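Local atomic coordinates of putative retaining b-glycosidase (Saccharophagus degradans, PDB entry 5A95), a protein that probably hydrolyses mixed-linkage beta-1,3-1,4-glucans with retention of configuration, as a beta-glucanase of glycoside hydrolase family 5. Residues V183-N188 and I224-G229; L137-H142 and P179-Y184; G248-A253 and T284-A289; R170-Y175 and Y217-T222. The protein carries 1 engineered substitution. All blocks are in the same frame, centred on the assembly; numbering follows the deposited sequence.

Interaction 1. Residues V183-N188 and I224-G229; sequences VYELFN and IPLVAG
Val-183, Tyr-184 and Glu-185 pair in parallel with Ile-224, Pro-225 and Leu-226, two neighbouring strands of the (beta/alpha)8 barrel of family 5. The short strand axes cross at -30°. Three backbone bonds form the ladder. Tyr-184 N donates to Ile-224 O at 2.9 Å. Leu-226 N donates to Tyr-184 O, also at 2.9 Å. Leu-186 N extends the pairing beyond the strand by reaching Leu-226 O at 3.2 Å. Pro-225 lacks an N-H, but this register asks none of it.

Val-183, Glu-185, Ile-224 and Leu-226 share the inner face. Tyr-184 and Pro-225 lie on the other, toward the helices. Val-183 holds CG1 anti to its backbone N (chi1 178°), and this methyl meets Leu-226 CB at 3.6 Å. Glu-185 is extended and lies alongside Leu-226, pointing the same way. Its carboxylate carbon CD packs 3.5 Å from Leu-226 CD2. The buried acid is satisfied from elsewhere: Arg-103 makes a salt bridge to OE1, and Thr-290 OG1 bonds OE2. Past the strand end, Asn-188 OD1 accepts from the same Arg-103, and its ND2 bonds a glucose O2. A water accepts from Phe-187 N at 2.9 Å and sits 2.8 Å from Leu-226 O.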
loop_
_atom_site.group_PDB
_atom_site.type_symbol
_atom_site.label_atom_id
_atom_site.label_comp_id
_atom_site.label_asym_id
_atom_site.label_seq_id
_atom_site.Cartn_x
_atom_site.Cartn_y
_atom_site.Cartn_z
ATOM N N VAL A 183 5.165 -4.959 27.239
ATOM C CA VAL A 183 4.140 -5.555 26.383
ATOM C C VAL A 183 3.991 -4.710 25.125
ATOM O O VAL A 183 3.912 -3.465 25.190
ATOM C CB VAL A 183 2.788 -5.610 27.129
ATOM C CG1 VAL A 183 1.694 -6.180 26.250
ATOM C CG2 VAL A 183 2.897 -6.402 28.419
ATOM N N TYR A 184 3.988 -5.393 23.983
ATOM C CA TYR A 184 3.750 -4.795 22.670
ATOM C C TYR A 184 2.367 -5.242 22.214
ATOM O O TYR A 184 2.155 -6.382 21.819
ATOM C CB TYR A 184 4.808 -5.225 21.651
ATOM C CG TYR A 184 6.200 -4.681 21.895
ATOM C CD1 TYR A 184 6.463 -3.740 22.869
ATOM C CD2 TYR A 184 7.255 -5.063 21.106
ATOM C CE1 TYR A 184 7.723 -3.242 23.069
ATOM C CE2 TYR A 184 8.535 -4.578 21.313
ATOM C CZ TYR A 184 8.774 -3.679 22.320
ATOM O OH TYR A 184 10.015 -3.149 22.588
ATOM N N GLU A 185 1.409 -4.315 22.340
ATOM C CA GLU A 185 -0.003 -4.595 22.009
ATOM C C GLU A 185 -0.209 -4.224 20.545
ATOM O O GLU A 185 -0.318 -3.057 20.193
ATOM C CB GLU A 185 -0.912 -3.857 22.947
ATOM C CG GLU A 185 -2.391 -4.118 22.703
ATOM C CD GLU A 185 -3.268 -3.589 23.822
ATOM O OE1 GLU A 185 -2.714 -2.899 24.705
ATOM O OE2 GLU A 185 -4.502 -3.831 23.798
ATOM N N LEU A 186 -0.239 -5.244 19.708
ATOM C CA LEU A 186 0.000 -5.135 18.278
ATOM C C LEU A 186 -1.018 -4.284 17.517
ATOM O O LEU A 186 -0.643 -3.588 16.577
ATOM C CB LEU A 186 0.047 -6.528 17.647
ATOM C CG LEU A 186 1.092 -7.486 18.253
ATOM C CD1 LEU A 186 1.085 -8.809 17.479
ATOM C CD2 LEU A 186 2.478 -6.875 18.287
ATOM N N PHE A 187 -2.289 -4.377 17.921
ATOM C CA PHE A 187 -3.372 -3.665 17.234
ATOM C C PHE A 187 -4.548 -3.587 18.197
ATOM O O PHE A 187 -5.260 -4.571 18.402
ATOM C CB PHE A 187 -3.769 -4.370 15.941
ATOM C CG PHE A 187 -4.715 -3.557 15.096
ATOM C CD1 PHE A 187 -6.070 -3.554 15.360
ATOM C CD2 PHE A 187 -4.250 -2.822 14.022
ATOM C CE1 PHE A 187 -6.939 -2.792 14.575
ATOM C CE2 PHE A 187 -5.096 -2.070 13.255
ATOM C CZ PHE A 187 -6.437 -2.050 13.531
ATOM N N ASN A 188 -4.764 -2.399 18.771
ATOM C CA ASN A 188 -5.735 -2.173 19.845
ATOM C C ASN A 188 -7.063 -2.932 19.688
ATOM O O ASN A 188 -7.419 -3.799 20.490
ATOM C CB ASN A 188 -5.936 -0.675 19.954
ATOM C CG ASN A 188 -7.112 -0.255 20.806
ATOM O OD1 ASN A 188 -7.259 -0.626 21.957
ATOM N ND2 ASN A 188 -7.958 0.595 20.219
ATOM N N ILE A 224 6.729 -9.189 25.318
ATOM C CA ILE A 224 5.470 -9.911 25.332
ATOM C C ILE A 224 4.503 -9.303 24.310
ATOM O O ILE A 224 3.946 -8.233 24.520
ATOM C CB ILE A 224 4.818 -9.871 26.730
ATOM C CG1 ILE A 224 5.751 -10.472 27.795
ATOM C CG2 ILE A 224 3.478 -10.585 26.700
ATOM C CD1 ILE A 224 5.319 -10.125 29.213
ATOM N N PRO A 225 4.270 -9.994 23.184
ATOM C CA PRO A 225 3.223 -9.549 22.256
ATOM C C PRO A 225 1.863 -9.798 22.881
ATOM O O PRO A 225 1.623 -10.853 23.493
ATOM C CB PRO A 225 3.434 -10.454 21.007
ATOM C CG PRO A 225 4.823 -11.036 21.172
ATOM C CD PRO A 225 4.941 -11.205 22.678
ATOM N N LEU A 226 0.944 -8.871 22.635
ATOM C CA LEU A 226 -0.423 -8.964 23.136
ATOM C C LEU A 226 -1.373 -8.895 21.936
ATOM O O LEU A 226 -1.331 -7.931 21.152
ATOM C CB LEU A 226 -0.710 -7.826 24.110
ATOM C CG LEU A 226 -2.063 -7.805 24.789
ATOM C CD1 LEU A 226 -2.219 -8.937 25.756
ATOM C CD2 LEU A 226 -2.366 -6.500 25.487
ATOM N N VAL A 227 -2.152 -9.963 21.753
ATOM C CA VAL A 227 -2.981 -10.197 20.565
ATOM C C VAL A 227 -4.455 -10.097 20.948
ATOM O O VAL A 227 -4.862 -10.574 21.994
ATOM C CB VAL A 227 -2.688 -11.611 20.016
ATOM C CG1 VAL A 227 -3.668 -12.021 18.924
ATOM C CG2 VAL A 227 -1.259 -11.657 19.483
ATOM N N ALA A 228 -5.242 -9.476 20.068
ATOM C CA ALA A 228 -6.662 -9.242 20.274
ATOM C C ALA A 228 -7.521 -9.951 19.221
ATOM O O ALA A 228 -7.100 -10.169 18.081
ATOM C CB ALA A 228 -6.977 -7.764 20.176
ATOM N N GLY A 229 -8.730 -10.290 19.642
ATOM C CA GLY A 229 -9.753 -10.797 18.758
ATOM C C GLY A 229 -10.711 -9.720 18.261
ATOM O O GLY A 229 -10.524 -8.518 18.457
HETATM O O HOH W 1 -3.279 -6.380 19.833
#

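Interaction 2. Residues L137-H142 and P179-Y184; sequences LILDWH and PTVAVY. With MG (magnesium ion), chain G; BGC (beta-D-glucopyranose), chain D.
Ile-138 sets CG1 anti to its carbonyl carbon (chi1 -61°) and CG2 anti to its N, which turns both branches to Val-183. The two side chains lie side by side, with Ile-138 CG1 3.9 Å from Val-183 CB. On the other face Leu-139 also has CG anti to the carbonyl carbon (chi1 -58°). Its CD1 meets Val-181 CG1 at 3.7 Å, and the two side chains stand roughly perpendicular.

The strands run parallel, but the register slips by one at Ala-182, a beta bulge. Leu-137 N donates to Thr-180 O, and Leu-137 O accepts from Ala-182 N at 3.0 Å. Leu-139 N resumes the ladder on Val-183 O. Beside the bulge, Val-181 O binds a magnesium ion at 2.3 Å. Val-178 O and three waters complete the site. One of these waters donates to Tyr-184 OH.

At the far end, His-142 ND1 donates to the syn lone pair of Asp-140 OD2 at 2.6 Å, close to the plane of the imidazole. This fixes the ring's rotation. NE2 then reaches glucose O3 at 3.0 Å, nearly straight at 170°. A leucine in place of His-142 has neither nitrogen, so glucose O3 would probably be held less firmly and Asp-140 OD2 left without this mate. His-142 thus lines the glycan pocket at the C-terminal end of a strand of the (beta/alpha)8 barrel, with Asp-140 behind it as second shell.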
loop_
_atom_site.group_PDB
_atom_site.type_symbol
_atom_site.label_atom_id
_atom_site.label_comp_id
_atom_site.label_asym_id
_atom_site.label_seq_id
_atom_site.Cartn_x
_atom_site.Cartn_y
_atom_site.Cartn_z
ATOM N N LEU A 137 5.514 -0.293 31.178
ATOM C CA LEU A 137 4.728 0.247 30.088
ATOM C C LEU A 137 4.181 -0.859 29.204
ATOM O O LEU A 137 4.877 -1.820 28.881
ATOM C CB LEU A 137 5.578 1.185 29.229
ATOM C CG LEU A 137 6.074 2.429 29.966
ATOM C CD1 LEU A 137 7.098 3.144 29.098
ATOM C CD2 LEU A 137 4.922 3.368 30.297
ATOM N N ILE A 138 2.946 -0.647 28.760
ATOM C CA ILE A 138 2.351 -1.352 27.634
ATOM C C ILE A 138 2.308 -0.355 26.481
ATOM O O ILE A 138 1.692 0.700 26.612
ATOM C CB ILE A 138 0.936 -1.851 27.964
ATOM C CG1 ILE A 138 0.952 -2.834 29.146
ATOM C CG2 ILE A 138 0.287 -2.449 26.709
ATOM C CD1 ILE A 138 -0.413 -3.311 29.556
ATOM N N LEU A 139 2.939 -0.685 25.353
ATOM C CA LEU A 139 2.863 0.159 24.186
ATOM C C LEU A 139 1.803 -0.411 23.271
ATOM O O LEU A 139 1.874 -1.575 22.863
ATOM C CB LEU A 139 4.207 0.236 23.463
ATOM C CG LEU A 139 5.373 0.755 24.299
ATOM C CD1 LEU A 139 6.646 0.851 23.464
ATOM C CD2 LEU A 139 5.063 2.078 24.983
ATOM N N ASP A 140 0.809 0.420 22.973
ATOM C CA ASP A 140 -0.399 0.026 22.246
ATOM C C ASP A 140 -0.453 0.785 20.925
ATOM O O ASP A 140 -0.484 2.010 20.894
ATOM C CB ASP A 140 -1.595 0.336 23.160
ATOM C CG ASP A 140 -2.891 0.602 22.439
ATOM O OD1 ASP A 140 -3.168 0.034 21.381
ATOM O OD2 ASP A 140 -3.668 1.439 22.970
ATOM N N TRP A 141 -0.399 0.044 19.819
ATOM C CA TRP A 141 -0.620 0.652 18.515
ATOM C C TRP A 141 -2.140 0.813 18.358
ATOM O O TRP A 141 -2.892 -0.148 18.114
ATOM C CB TRP A 141 0.000 -0.231 17.444
ATOM C CG TRP A 141 -0.085 0.300 16.023
ATOM C CD1 TRP A 141 -0.654 -0.347 14.955
ATOM C CD2 TRP A 141 0.450 1.527 15.509
ATOM N NE1 TRP A 141 -0.509 0.398 13.817
ATOM C CE2 TRP A 141 0.168 1.548 14.128
ATOM C CE3 TRP A 141 1.150 2.610 16.064
ATOM C CZ2 TRP A 141 0.581 2.596 13.296
ATOM C CZ3 TRP A 141 1.554 3.655 15.224
ATOM C CH2 TRP A 141 1.252 3.652 13.871
ATOM N N HIS A 142 -2.577 2.032 18.593
ATOM C CA HIS A 142 -3.970 2.279 18.942
ATOM C C HIS A 142 -4.798 2.615 17.703
ATOM O O HIS A 142 -5.135 3.770 17.427
ATOM C CB HIS A 142 -4.072 3.354 20.006
ATOM C CG HIS A 142 -5.386 3.388 20.688
ATOM N ND1 HIS A 142 -5.676 2.607 21.774
ATOM C CD2 HIS A 142 -6.509 4.092 20.419
ATOM C CE1 HIS A 142 -6.909 2.852 22.165
ATOM N NE2 HIS A 142 -7.438 3.750 21.360
ATOM N N PRO A 179 13.725 -3.630 30.319
ATOM C CA PRO A 179 12.676 -4.316 31.092
ATOM C C PRO A 179 11.411 -3.480 31.287
ATOM O O PRO A 179 10.320 -4.020 31.388
ATOM C CB PRO A 179 13.352 -4.575 32.448
ATOM C CG PRO A 179 14.472 -3.605 32.497
ATOM C CD PRO A 179 14.965 -3.475 31.103
ATOM N N THR A 180 11.572 -2.172 31.356
ATOM C CA THR A 180 10.466 -1.255 31.632
ATOM C C THR A 180 9.352 -1.401 30.597
ATOM O O THR A 180 8.208 -1.246 30.928
ATOM C CB THR A 180 10.992 0.182 31.607
ATOM O OG1 THR A 180 12.132 0.263 32.468
ATOM C CG2 THR A 180 9.967 1.174 32.019
ATOM N N VAL A 181 9.746 -1.649 29.350
ATOM C CA VAL A 181 8.809 -1.772 28.246
ATOM C C VAL A 181 8.455 -3.260 28.153
ATOM O O VAL A 181 9.251 -4.056 27.702
ATOM C CB VAL A 181 9.401 -1.230 26.945
ATOM C CG1 VAL A 181 8.398 -1.366 25.831
ATOM C CG2 VAL A 181 9.804 0.243 27.085
ATOM N N ALA A 182 7.269 -3.626 28.643
ATOM C CA ALA A 182 6.956 -5.016 28.889
ATOM C C ALA A 182 6.138 -5.675 27.800
ATOM O O ALA A 182 6.331 -6.850 27.527
ATOM C CB ALA A 182 6.270 -5.173 30.227
ATOM N N VAL A 183 5.165 -4.959 27.239
ATOM C CA VAL A 183 4.140 -5.555 26.383
ATOM C C VAL A 183 3.991 -4.710 25.125
ATOM O O VAL A 183 3.912 -3.465 25.190
ATOM C CB VAL A 183 2.788 -5.610 27.129
ATOM C CG1 VAL A 183 1.694 -6.180 26.250
ATOM C CG2 VAL A 183 2.897 -6.402 28.419
ATOM N N TYR A 184 3.988 -5.393 23.983
ATOM C CA TYR A 184 3.750 -4.795 22.670
ATOM C C TYR A 184 2.367 -5.242 22.214
ATOM O O TYR A 184 2.155 -6.382 21.819
ATOM C CB TYR A 184 4.808 -5.225 21.651
ATOM C CG TYR A 184 6.200 -4.681 21.895
ATOM C CD1 TYR A 184 6.463 -3.740 22.869
ATOM C CD2 TYR A 184 7.255 -5.063 21.106
ATOM C CE1 TYR A 184 7.723 -3.242 23.069
ATOM C CE2 TYR A 184 8.535 -4.578 21.313
ATOM C CZ TYR A 184 8.774 -3.679 22.320
ATOM O OH TYR A 184 10.015 -3.149 22.588
HETATM MG MG MG G . 11.262 -4.868 27.029
HETATM C C2 BGC D . -11.539 2.996 21.994
HETATM C C3 BGC D . -11.125 4.267 22.733
HETATM C C4 BGC D . -12.378 5.070 23.102
HETATM C C5 BGC D . -13.337 4.196 23.886
HETATM C C6 BGC D . -14.586 4.934 24.306
HETATM C C1 BGC D . -12.718 2.262 22.627
HETATM O O1 BGC D . -13.387 1.420 21.722
HETATM O O2 BGC D . -10.370 2.110 21.842
HETATM O O3 BGC D . -10.171 4.979 21.883
HETATM O O4 BGC D . -12.148 6.273 23.851
HETATM O O5 BGC D . -13.740 3.151 23.007
HETATM O O6 BGC D . -15.450 3.931 24.844
HETATM O O HOH W 2 11.317 -3.570 25.145
HETATM O O HOH W 3 13.277 -5.965 26.124
HETATM O O HOH W 4 10.820 -7.142 27.493
#

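Interaction 3. Residues G248-A253 and T284-A289; sequences GIAYAA and TYPVIA
Tyr-251 turns the edge of its ring to the face of Tyr-285, a T-shaped pair. The centroids are 5.0 Å apart and the planes stand at 69°. Tyr-251 CE2 does the touching, 3.6 Å from Tyr-285 CG. Thr-284 CG2 lies over the opposite face of Tyr-285, near its rim. Ile-249 CG2 sits over one face of Tyr-251, and Tyr-251 OH bonds Ile-244 N, so the edge ring is held at its far end too.

Backbone pairing brings the two rings together. Tyr-251 N donates to O of Pro-286, the neighbour of Tyr-285, at 3.0 Å, and Ile-288 N to Tyr-251 O at 3.0 Å. Ala-253 N follows on Ile-288 O at 3.2 Å. These are the parallel strands of a beta-alpha-beta unit, joined through helix 267-279. Further out, Ala-250, Pro-286 and Ile-288 touch Phe-58 of strand 57-59. Every hydrogen bond across the contact is backbone to backbone, so the strand pairing does not depend on a side-chain polar group.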
loop_
_atom_site.group_PDB
_atom_site.type_symbol
_atom_site.label_atom_id
_atom_site.label_comp_id
_atom_site.label_asym_id
_atom_site.label_seq_id
_atom_site.Cartn_x
_atom_site.Cartn_y
_atom_site.Cartn_z
ATOM N N GLY A 248 5.031 -17.317 24.318
ATOM C CA GLY A 248 5.232 -16.065 25.013
ATOM C C GLY A 248 4.241 -14.957 24.705
ATOM O O GLY A 248 4.542 -13.807 24.936
ATOM N N ILE A 249 3.056 -15.363 24.256
ATOM C CA ILE A 249 1.953 -14.494 23.809
ATOM C C ILE A 249 0.960 -14.317 24.939
ATOM O O ILE A 249 0.628 -15.280 25.638
ATOM C CB ILE A 249 1.200 -15.194 22.588
ATOM C CG1 ILE A 249 2.212 -15.541 21.493
ATOM C CG2 ILE A 249 0.057 -14.391 22.014
ATOM C CD1 ILE A 249 3.059 -14.366 21.088
ATOM N N ALA A 250 0.482 -13.091 25.126
ATOM C CA ALA A 250 -0.668 -12.827 25.965
ATOM C C ALA A 250 -1.817 -12.371 25.073
ATOM O O ALA A 250 -1.600 -11.938 23.924
ATOM C CB ALA A 250 -0.335 -11.759 26.985
ATOM N N TYR A 251 -3.041 -12.483 25.587
ATOM C CA TYR A 251 -4.214 -12.060 24.829
ATOM C C TYR A 251 -4.919 -10.894 25.537
ATOM O O TYR A 251 -4.995 -10.829 26.763
ATOM C CB TYR A 251 -5.172 -13.252 24.609
ATOM C CG TYR A 251 -4.629 -14.282 23.663
ATOM C CD1 TYR A 251 -4.750 -14.104 22.299
ATOM C CD2 TYR A 251 -3.959 -15.414 24.126
ATOM C CE1 TYR A 251 -4.263 -15.040 21.406
ATOM C CE2 TYR A 251 -3.439 -16.344 23.241
ATOM C CZ TYR A 251 -3.619 -16.167 21.877
ATOM O OH TYR A 251 -3.116 -17.075 20.974
ATOM N N ALA A 252 -5.418 -9.967 24.714
ATOM C CA ALA A 252 -6.139 -8.776 25.171
ATOM C C ALA A 252 -7.625 -9.060 25.229
ATOM O O ALA A 252 -8.171 -9.750 24.374
ATOM C CB ALA A 252 -5.879 -7.596 24.235
ATOM N N ALA A 253 -8.317 -8.391 26.138
ATOM C CA ALA A 253 -9.767 -8.330 26.163
ATOM C C ALA A 253 -10.157 -6.936 26.612
ATOM O O ALA A 253 -9.509 -6.342 27.463
ATOM C CB ALA A 253 -10.346 -9.356 27.122
ATOM N N THR A 284 -5.325 -20.722 30.171
ATOM C CA THR A 284 -4.241 -21.249 29.345
ATOM C C THR A 284 -3.124 -20.261 29.045
ATOM O O THR A 284 -1.954 -20.641 28.942
ATOM C CB THR A 284 -4.816 -21.843 28.039
ATOM O OG1 THR A 284 -5.827 -22.789 28.369
ATOM C CG2 THR A 284 -3.744 -22.505 27.213
ATOM N N TYR A 285 -3.491 -18.990 28.898
ATOM C CA TYR A 285 -2.589 -17.924 28.512
ATOM C C TYR A 285 -2.780 -16.755 29.464
ATOM O O TYR A 285 -3.850 -16.596 30.026
ATOM C CB TYR A 285 -2.926 -17.407 27.094
ATOM C CG TYR A 285 -3.043 -18.496 26.071
ATOM C CD1 TYR A 285 -1.912 -19.122 25.522
ATOM C CD2 TYR A 285 -4.282 -18.943 25.648
ATOM C CE1 TYR A 285 -2.039 -20.138 24.580
ATOM C CE2 TYR A 285 -4.413 -19.972 24.735
ATOM C CZ TYR A 285 -3.292 -20.548 24.180
ATOM O OH TYR A 285 -3.418 -21.578 23.282
ATOM N N PRO A 286 -1.767 -15.906 29.601
ATOM C CA PRO A 286 -1.999 -14.663 30.342
ATOM C C PRO A 286 -2.917 -13.738 29.540
ATOM O O PRO A 286 -2.820 -13.668 28.308
ATOM C CB PRO A 286 -0.610 -14.039 30.479
ATOM C CG PRO A 286 0.366 -15.049 29.945
ATOM C CD PRO A 286 -0.406 -15.984 29.051
ATOM N N VAL A 287 -3.784 -13.027 30.255
ATOM C CA VAL A 287 -4.725 -12.091 29.649
ATOM C C VAL A 287 -4.572 -10.731 30.300
ATOM O O VAL A 287 -4.437 -10.624 31.531
ATOM C CB VAL A 287 -6.171 -12.595 29.821
ATOM C CG1 VAL A 287 -7.223 -11.571 29.417
ATOM C CG2 VAL A 287 -6.339 -13.874 29.049
ATOM N N ILE A 288 -4.575 -9.687 29.474
ATOM C CA ILE A 288 -4.619 -8.336 29.975
ATOM C C ILE A 288 -5.868 -7.645 29.444
ATOM O O ILE A 288 -6.092 -7.549 28.222
ATOM C CB ILE A 288 -3.379 -7.459 29.635
ATOM C CG1 ILE A 288 -2.065 -8.202 29.836
ATOM C CG2 ILE A 288 -3.413 -6.156 30.429
ATOM C CD1 ILE A 288 -0.826 -7.414 29.430
ATOM N N ALA A 289 -6.712 -7.199 30.376
ATOM C CA ALA A 289 -7.863 -6.389 30.025
ATOM C C ALA A 289 -7.367 -4.961 29.833
ATOM O O ALA A 289 -7.369 -4.164 30.780
ATOM C CB ALA A 289 -8.921 -6.516 31.106
#

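Interaction 4. Residues R170-Y175 and Y217-T222; sequences RITFRY and YASDKT
Thr-172 and Ser-219 bring together the C-terminal ends of helices 161-174 and 202-219, in the helical layer outside the barrel. The contact is small and has no direct hydrogen bond across it. Thr-172 carries it with one methyl. CG2 is anti to the backbone N, and it touches Ser-219 OG at 3.3 Å and Asp-220 CB at 3.6 Å. The approach to Ser-219 CB is tight, 3.4 Å from Thr-172 CG2. The hydroxyl of Thr-172 takes the other branch and bonds Trp-168 O in its own helix.

A water spans the gap between the segments. It donates to Thr-172 O at 2.8 Å and to Asp-220 OD2 at 2.8 Å. Asn-177 N also bonds OD2. The other oxygen is gripped twice: Asp-220 OD1 accepts from Thr-222 N at 3.0 Å and from Thr-222 OG1 at 2.7 Å. Both donors come from the same face of the carboxylate plane, with the backbone N further above it. Replacing Asp-220 by an alanine would leave Thr-222 N, Thr-222 OG1 and the water without this acceptor, and the turn would probably be less firmly held. Thr-196 of the second subunit packs on Ser-219, so the helix end also borders a neighbour. The bond from Thr-222 N to OD1 defines an Asx turn, here just after a helix and leading into the barrel strand 224-227.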
loop_
_atom_site.group_PDB
_atom_site.type_symbol
_atom_site.label_atom_id
_atom_site.label_comp_id
_atom_site.label_asym_id
_atom_site.label_seq_id
_atom_site.Cartn_x
_atom_site.Cartn_y
_atom_site.Cartn_z
ATOM N N ARG A 170 10.618 -0.319 14.449
ATOM C CA ARG A 170 11.333 0.774 15.090
ATOM C C ARG A 170 11.320 0.642 16.611
ATOM O O ARG A 170 12.329 0.884 17.283
ATOM C CB ARG A 170 10.730 2.120 14.719
ATOM C CG ARG A 170 10.987 2.583 13.301
ATOM C CD ARG A 170 10.149 3.821 13.046
ATOM N NE ARG A 170 10.177 4.389 11.705
ATOM C CZ ARG A 170 11.027 5.332 11.307
ATOM N NH1 ARG A 170 11.984 5.778 12.080
ATOM N NH2 ARG A 170 10.906 5.825 10.099
ATOM N N ILE A 171 10.163 0.327 17.162
ATOM C CA ILE A 171 9.990 0.163 18.583
ATOM C C ILE A 171 10.869 -0.962 19.105
ATOM O O ILE A 171 11.549 -0.819 20.135
ATOM C CB ILE A 171 8.491 -0.090 18.920
ATOM C CG1 ILE A 171 7.615 1.146 18.684
ATOM C CG2 ILE A 171 8.325 -0.657 20.315
ATOM C CD1 ILE A 171 7.789 2.253 19.719
ATOM N N THR A 172 10.821 -2.099 18.432
ATOM C CA THR A 172 11.520 -3.254 18.926
ATOM C C THR A 172 13.016 -3.042 18.923
ATOM O O THR A 172 13.719 -3.435 19.853
ATOM C CB THR A 172 11.123 -4.534 18.157
ATOM O OG1 THR A 172 9.696 -4.692 18.164
ATOM C CG2 THR A 172 11.713 -5.753 18.799
ATOM N N PHE A 173 13.517 -2.398 17.874
ATOM C CA PHE A 173 14.934 -2.050 17.828
ATOM C C PHE A 173 15.306 -1.074 18.944
ATOM O O PHE A 173 16.267 -1.272 19.677
ATOM C CB PHE A 173 15.283 -1.429 16.482
ATOM C CG PHE A 173 16.708 -0.943 16.361
ATOM C CD1 PHE A 173 17.754 -1.820 16.191
ATOM C CD2 PHE A 173 16.981 0.402 16.386
ATOM C CE1 PHE A 173 19.043 -1.349 16.051
ATOM C CE2 PHE A 173 18.268 0.879 16.270
ATOM C CZ PHE A 173 19.292 -0.009 16.097
ATOM N N ARG A 174 14.542 -0.012 19.093
ATOM C CA ARG A 174 14.901 1.015 20.038
ATOM C C ARG A 174 14.915 0.520 21.464
ATOM O O ARG A 174 15.768 0.941 22.247
ATOM C CB ARG A 174 13.982 2.227 19.939
ATOM C CG ARG A 174 14.501 3.467 20.657
ATOM C CD ARG A 174 13.611 4.653 20.360
ATOM N NE ARG A 174 14.061 5.939 20.854
ATOM C CZ ARG A 174 14.484 6.947 20.088
ATOM N NH1 ARG A 174 14.688 6.781 18.784
ATOM N NH2 ARG A 174 14.720 8.123 20.617
ATOM N N TYR A 175 13.974 -0.336 21.819
ATOM C CA TYR A 175 13.810 -0.755 23.207
ATOM C C TYR A 175 14.306 -2.183 23.482
ATOM O O TYR A 175 13.918 -2.805 24.461
ATOM C CB TYR A 175 12.378 -0.514 23.699
ATOM C CG TYR A 175 12.012 0.939 23.552
ATOM C CD1 TYR A 175 12.718 1.927 24.254
ATOM C CD2 TYR A 175 11.020 1.345 22.661
ATOM C CE1 TYR A 175 12.443 3.263 24.067
ATOM C CE2 TYR A 175 10.751 2.679 22.470
ATOM C CZ TYR A 175 11.464 3.644 23.161
ATOM O OH TYR A 175 11.172 4.964 22.916
ATOM N N TYR A 217 10.062 -10.739 17.311
ATOM C CA TYR A 217 10.914 -11.741 17.962
ATOM C C TYR A 217 12.290 -11.845 17.337
ATOM O O TYR A 217 13.250 -12.163 18.049
ATOM C CB TYR A 217 10.206 -13.092 17.992
ATOM C CG TYR A 217 9.188 -13.281 19.103
ATOM C CD1 TYR A 217 8.979 -12.340 20.116
ATOM C CD2 TYR A 217 8.449 -14.463 19.153
ATOM C CE1 TYR A 217 8.097 -12.593 21.140
ATOM C CE2 TYR A 217 7.551 -14.710 20.170
ATOM C CZ TYR A 217 7.374 -13.763 21.160
ATOM O OH TYR A 217 6.525 -14.018 22.222
ATOM N N ALA A 218 12.394 -11.574 16.040
ATOM C CA ALA A 218 13.691 -11.572 15.376
ATOM C C ALA A 218 14.598 -10.484 15.945
ATOM O O ALA A 218 15.817 -10.583 15.819
ATOM C CB ALA A 218 13.524 -11.377 13.864
ATOM N N SER A 219 13.988 -9.421 16.473
ATOM C CA SER A 219 14.693 -8.252 16.999
ATOM C C SER A 219 14.832 -8.269 18.529
ATOM O O SER A 219 15.861 -7.820 19.032
ATOM C CB SER A 219 13.938 -7.021 16.503
ATOM O OG SER A 219 14.506 -5.822 16.984
ATOM N N ASP A 220 13.836 -8.788 19.259
ATOM C CA ASP A 220 13.887 -8.889 20.722
ATOM C C ASP A 220 12.912 -9.967 21.172
ATOM O O ASP A 220 11.707 -9.762 21.217
ATOM C CB ASP A 220 13.536 -7.548 21.339
ATOM C CG ASP A 220 13.730 -7.502 22.847
ATOM O OD1 ASP A 220 13.974 -8.553 23.478
ATOM O OD2 ASP A 220 13.600 -6.404 23.411
ATOM N N LYS A 221 13.443 -11.129 21.529
ATOM C CA LYS A 221 12.650 -12.254 21.962
ATOM C C LYS A 221 12.102 -12.087 23.383
ATOM O O LYS A 221 11.256 -12.885 23.785
ATOM C CB LYS A 221 13.482 -13.541 21.848
ATOM C CG LYS A 221 12.954 -14.564 20.868
ATOM C CD LYS A 221 11.769 -15.205 21.500
ATOM C CE LYS A 221 11.070 -16.315 20.726
ATOM N NZ LYS A 221 10.002 -16.773 21.698
ATOM N N THR A 222 12.565 -11.075 24.124
ATOM C CA THR A 222 12.130 -10.920 25.520
ATOM C C THR A 222 10.792 -10.231 25.696
ATOM O O THR A 222 10.184 -10.279 26.756
ATOM C CB THR A 222 13.128 -10.123 26.372
ATOM O OG1 THR A 222 13.106 -8.724 26.022
ATOM C CG2 THR A 222 14.551 -10.690 26.279
HETATM O O HOH W 5 12.283 -4.398 21.992
#

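Overall arrangement
Interactions 1, 2 and 3 lie in one curved sheet. Interactions 1 and 2 share Val-183 and Tyr-184 on strand 181-185, with centres 9 Å apart. Strands 224-227 and 250-252 join interaction 1 to interaction 3, where Val-227 O is 2.8 Å from Ala-252 N. Inside the barrel, Val-183 CG2 of interactions 1 and 2 meets Ile-288 CD1 of interaction 3 at 4.0 Å. Interaction 4 lies outside this sheet, about 14 Å between centres from interaction 1. Tyr-184 reaches it, with CE2 3.4 Å from Thr-172 OG1. Asn-188 and His-142 bring interactions 1 and 2 to the glycan pocket, and the magnesium ion sits near the other end of strand 181-185.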